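Local coordinates for protein serine-tRNA ligase (Naegleria fowleri, PDB 6BLJ) that probably charges tRNA(Ser) with serine in the cytosol, using ATP to activate the amino acid as seryl-adenylate, and here binds AMP, at residues Q229-A232 against I233-A237; T444-T448 against S449-C453. All blocks are in the same frame, centred on the assembly; numbering follows the deposited sequence.

Contact 1 of 2, residues Q229-A232 against I233-A237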
# COMPACT_ATOMS: atom_id res chain seq x y z
N GLN A 229 23.16 22.70 -4.74
CA GLN A 229 22.41 22.48 -5.97
C GLN A 229 22.98 23.34 -7.10
O GLN A 229 23.16 22.86 -8.22
CB GLN A 229 20.93 22.81 -5.76
CG GLN A 229 20.20 21.84 -4.87
CD GLN A 229 18.88 22.41 -4.42
OE1 GLN A 229 18.58 22.47 -3.23
NE2 GLN A 229 18.10 22.88 -5.38
N ASN A 230 23.21 24.62 -6.82
CA ASN A 230 23.70 25.55 -7.84
C ASN A 230 25.08 25.12 -8.35
O ASN A 230 25.36 25.15 -9.56
CB ASN A 230 23.75 26.95 -7.25
CG ASN A 230 23.69 28.05 -8.29
OD1 ASN A 230 23.09 29.09 -8.07
ND2 ASN A 230 24.32 27.82 -9.44
N TYR A 231 25.97 24.76 -7.43
CA TYR A 231 27.31 24.32 -7.80
C TYR A 231 27.25 23.00 -8.58
O TYR A 231 27.92 22.86 -9.61
CB TYR A 231 28.18 24.18 -6.54
CG TYR A 231 29.51 23.50 -6.76
CD1 TYR A 231 30.36 23.92 -7.78
CD2 TYR A 231 29.93 22.43 -5.96
CE1 TYR A 231 31.59 23.30 -8.00
CE2 TYR A 231 31.17 21.81 -6.17
CZ TYR A 231 31.99 22.25 -7.20
OH TYR A 231 33.20 21.65 -7.44
N ALA A 232 26.45 22.05 -8.11
CA ALA A 232 26.34 20.76 -8.79
C ALA A 232 25.91 20.93 -10.23
O ALA A 232 26.47 20.31 -11.14
CB ALA A 232 25.36 19.86 -8.04
N ILE A 233 24.90 21.77 -10.46
CA ILE A 233 24.42 21.98 -11.83
C ILE A 233 25.48 22.67 -12.68
O ILE A 233 25.71 22.29 -13.84
CB ILE A 233 23.09 22.76 -11.78
CG1 ILE A 233 21.99 21.82 -11.27
CG2 ILE A 233 22.72 23.33 -13.14
CD1 ILE A 233 20.84 22.51 -10.66
N ASP A 234 26.16 23.68 -12.13
CA ASP A 234 27.27 24.31 -12.87
C ASP A 234 28.36 23.29 -13.17
O ASP A 234 28.86 23.22 -14.30
CB ASP A 234 27.85 25.47 -12.07
CG ASP A 234 26.97 26.69 -12.11
OD1 ASP A 234 26.00 26.68 -12.90
OD2 ASP A 234 27.28 27.66 -11.38
N PHE A 235 28.72 22.49 -12.17
CA PHE A 235 29.75 21.46 -12.30
C PHE A 235 29.43 20.52 -13.47
O PHE A 235 30.28 20.28 -14.34
CB PHE A 235 29.82 20.71 -10.97
CG PHE A 235 30.87 19.64 -10.88
CD1 PHE A 235 32.17 19.95 -10.52
CD2 PHE A 235 30.54 18.31 -11.09
CE1 PHE A 235 33.12 18.95 -10.39
CE2 PHE A 235 31.49 17.32 -10.98
CZ PHE A 235 32.78 17.64 -10.62
N LEU A 236 28.21 19.99 -13.51
CA LEU A 236 27.88 19.05 -14.59
C LEU A 236 27.64 19.75 -15.92
O LEU A 236 27.97 19.18 -16.97
CB LEU A 236 26.66 18.21 -14.20
CG LEU A 236 26.94 17.09 -13.20
CD1 LEU A 236 25.65 16.32 -12.86
CD2 LEU A 236 28.02 16.14 -13.74
N ALA A 237 27.06 20.96 -15.91
CA ALA A 237 26.84 21.68 -17.17
C ALA A 237 28.15 21.93 -17.89
O ALA A 237 28.23 21.83 -19.12
CB ALA A 237 26.11 23.00 -16.92

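Contact 2 of 2, residues T444-T448 against S449-C453. With AMP (adenosine monophosphate), chain D.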
# COMPACT_ATOMS: atom_id res chain seq x y z
N THR A 444 24.03 9.25 -8.97
CA THR A 444 23.96 10.42 -8.11
C THR A 444 25.14 11.35 -8.36
O THR A 444 26.27 10.89 -8.53
CB THR A 444 24.01 10.03 -6.63
OG1 THR A 444 23.28 8.82 -6.41
CG2 THR A 444 23.50 11.19 -5.76
N LEU A 445 24.88 12.65 -8.40
CA LEU A 445 25.94 13.60 -8.10
C LEU A 445 25.86 13.99 -6.63
O LEU A 445 26.79 13.69 -5.87
CB LEU A 445 25.89 14.85 -8.99
CG LEU A 445 27.20 15.66 -8.90
CD1 LEU A 445 28.35 14.92 -9.60
CD2 LEU A 445 27.09 17.05 -9.46
N THR A 446 24.76 14.62 -6.21
CA THR A 446 24.61 14.92 -4.80
C THR A 446 23.14 14.93 -4.40
O THR A 446 22.31 15.60 -5.04
CB THR A 446 25.29 16.26 -4.43
OG1 THR A 446 25.10 16.55 -3.05
CG2 THR A 446 24.76 17.44 -5.26
N ALA A 447 22.82 14.18 -3.35
CA ALA A 447 21.57 14.31 -2.62
C ALA A 447 21.85 15.22 -1.43
O ALA A 447 22.68 14.89 -0.58
CB ALA A 447 21.07 12.93 -2.18
N THR A 448 21.20 16.39 -1.39
CA THR A 448 21.81 17.47 -0.63
C THR A 448 21.62 17.33 0.88
O THR A 448 22.52 17.71 1.63
CB THR A 448 21.32 18.84 -1.13
OG1 THR A 448 19.90 18.94 -1.00
CG2 THR A 448 21.73 19.04 -2.61
N SER A 449 20.50 16.79 1.37
CA SER A 449 20.34 16.70 2.83
C SER A 449 21.39 15.77 3.45
O SER A 449 21.99 16.11 4.48
CB SER A 449 18.91 16.28 3.20
OG SER A 449 18.66 14.88 3.10
N ARG A 450 21.66 14.63 2.82
CA ARG A 450 22.70 13.73 3.34
C ARG A 450 24.11 14.30 3.10
O ARG A 450 25.01 14.07 3.91
CB ARG A 450 22.57 12.34 2.72
CG ARG A 450 23.48 11.26 3.34
CD ARG A 450 23.21 9.87 2.77
NE ARG A 450 21.87 9.40 3.11
CZ ARG A 450 21.44 8.16 2.88
NH1 ARG A 450 22.26 7.27 2.32
NH2 ARG A 450 20.21 7.81 3.25
N THR A 451 24.34 14.98 1.97
CA THR A 451 25.63 15.64 1.76
C THR A 451 25.85 16.75 2.79
O THR A 451 26.96 16.93 3.29
CB THR A 451 25.75 16.16 0.32
OG1 THR A 451 25.72 15.05 -0.60
CG2 THR A 451 27.06 16.93 0.08
N LEU A 452 24.78 17.49 3.15
CA LEU A 452 24.89 18.49 4.22
C LEU A 452 25.26 17.86 5.56
O LEU A 452 26.06 18.42 6.31
CB LEU A 452 23.58 19.28 4.39
CG LEU A 452 23.11 20.35 3.39
CD1 LEU A 452 21.76 20.91 3.83
CD2 LEU A 452 24.15 21.48 3.22
N CYS A 453 24.66 16.71 5.89
CA CYS A 453 25.09 15.98 7.09
C CYS A 453 26.59 15.68 7.06
O CYS A 453 27.29 15.80 8.08
CB CYS A 453 24.32 14.67 7.20
SG CYS A 453 22.56 14.89 7.53
P AMP D . 19.45 5.39 -4.45
O1P AMP D . 18.73 4.52 -3.42
O2P AMP D . 18.69 5.96 -5.58
O3P AMP D . 20.71 4.66 -4.90
O5' AMP D . 19.98 6.65 -3.62
C5' AMP D . 20.83 7.62 -4.20
C4' AMP D . 21.36 8.57 -3.15
O4' AMP D . 20.28 9.41 -2.66
C3' AMP D . 21.91 7.91 -1.90
O3' AMP D . 23.25 7.48 -2.06
C2' AMP D . 21.74 8.99 -0.84
O2' AMP D . 22.78 9.95 -0.95
C1' AMP D . 20.43 9.64 -1.28
N9 AMP D . 19.25 9.10 -0.57
C8 AMP D . 18.61 7.91 -0.84
N7 AMP D . 17.58 7.67 -0.07
C5 AMP D . 17.53 8.77 0.77
C6 AMP D . 16.66 9.13 1.82
N6 AMP D . 15.59 8.40 2.19
N1 AMP D . 16.91 10.28 2.48
C2 AMP D . 17.94 11.04 2.08
N3 AMP D . 18.81 10.82 1.09
C4 AMP D . 18.55 9.66 0.47
O HOH W 1 24.97 12.71 -2.10
O HOH W 2 17.91 17.66 0.10

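Contact 1 of 2, residues Q229-A232 against I233-A237
Tyr231 and Phe235 sit one helical turn apart and meet through their rings. From CB outward, Phe235 first packs on the backbone of the preceding turn. Its CB lies 3.2 Å from Tyr231 O and close to Ala232 O. CG is anti to the backbone N (chi1 -177°), which sends the ring out beside the ring of Tyr231, whose CG takes the same position. Phe235 CD1 then comes to 3.7 Å from Tyr231 OH and 4.0 Å from Tyr231 CZ. CE1, the next atom out, still touches the hydroxyl. The pair is an offset edge-to-face stack, with the edge of Phe235 toward the face of Tyr231. The planes are 64° apart and the centroids 5.8 Å apart. Both rings also meet Phe363, and Tyr231 OH is hydrogen-bonded to Ser366 OG, which fixes the end of the phenol.

On the neighbouring side of the helix Asn230 ND2 is 3.5 Å from Asp234 OD2, with the amide and carboxylate planes strongly turned against each other. Both have hydrogen-bonded partners outside this helix turn: Asp234 OD2 with Tyr474 OH, and Asn230 OD1 with Asn230 ND2 of the second subunit. Ile233 rests CG1 and CD1 against Gln229 O, each 3.4 Å from that oxygen.

Four backbone bonds join the turns, from the N atoms of Ile233, Asp234, Phe235 and Leu236 to the O atoms four residues earlier. The Phe235 N to Tyr231 O bond is the shortest at 2.7 Å. Regular i to i+4 bonding of this kind defines an alpha helix. Helix 220-238 packs on the class II synthetase sheet through Ala232, Ile233 and Leu236, and presents Asn230 to the second subunit.

Contact 2 of 2, residues T444-T448 against S449-C453
The guanidinium of Arg450 has the ribose of AMP over one face, with C2' 3.5 Å above the plane and offset toward the rim. Arg450 NH2 reaches past the sugar to the base, 3.7 Å from AMP C4. A bend at chi3 (-65°) turns the group over the nucleotide. Arg450 NE is hydrogen-bonded to Phe328 O, NH1 forms a salt bridge with Glu406, and the ring of Phe328 makes a cation-pi contact, so the group is held from several directions. From the strand end, Ala447 CB touches AMP C1' at 3.5 Å.

Behind the pocket, Thr446 and Thr451 cross at about a right angle and join OG1 to OG1 by a 2.9 Å hydrogen bond. In Thr446 this oxygen is anti to the backbone N (chi1 179°), facing the helix. A water links Thr451 OG1 to Ala447 N.

Ala447 O accepts a hydrogen bond from Thr451 N at 3.0 Å. Thr448 O accepts one from Leu452 N, and Leu452 CG rests 3.2 Å from Thr448 O. Thr448 OG1 is held by Asn225 and by a second water, which reaches Ser449 N weakly.

Ala447 is the N-cap of helix 448-458. This strand-to-helix junction carries the arginine of class II motif 3 in the adenylate site.

In the fold
Contact 1 and contact 2 lie about 13 Å apart between centres and touch directly. Leu445 CD2 is 3.6 Å from Ala232 CB and 3.7 Å from Leu236 CG. Ala232 CB also meets Thr446 CG2 at 3.7 Å, and Gln229 CG packs on Thr448 CG2. Helix 220-238 thus backs the end of strand 436-447, where Leu445 and Thr446 form a classic beta bulge opposite Ile336. Contact 2 lines the AMP pocket through Thr444, Ala447 and Arg450. Contact 1 stands behind it, with the Gln229 side chain about 12 Å from AMP. Its Asn230 meets the second subunit, so helix 220-238 touches both the strand end beside the nucleotide pocket and another subunit.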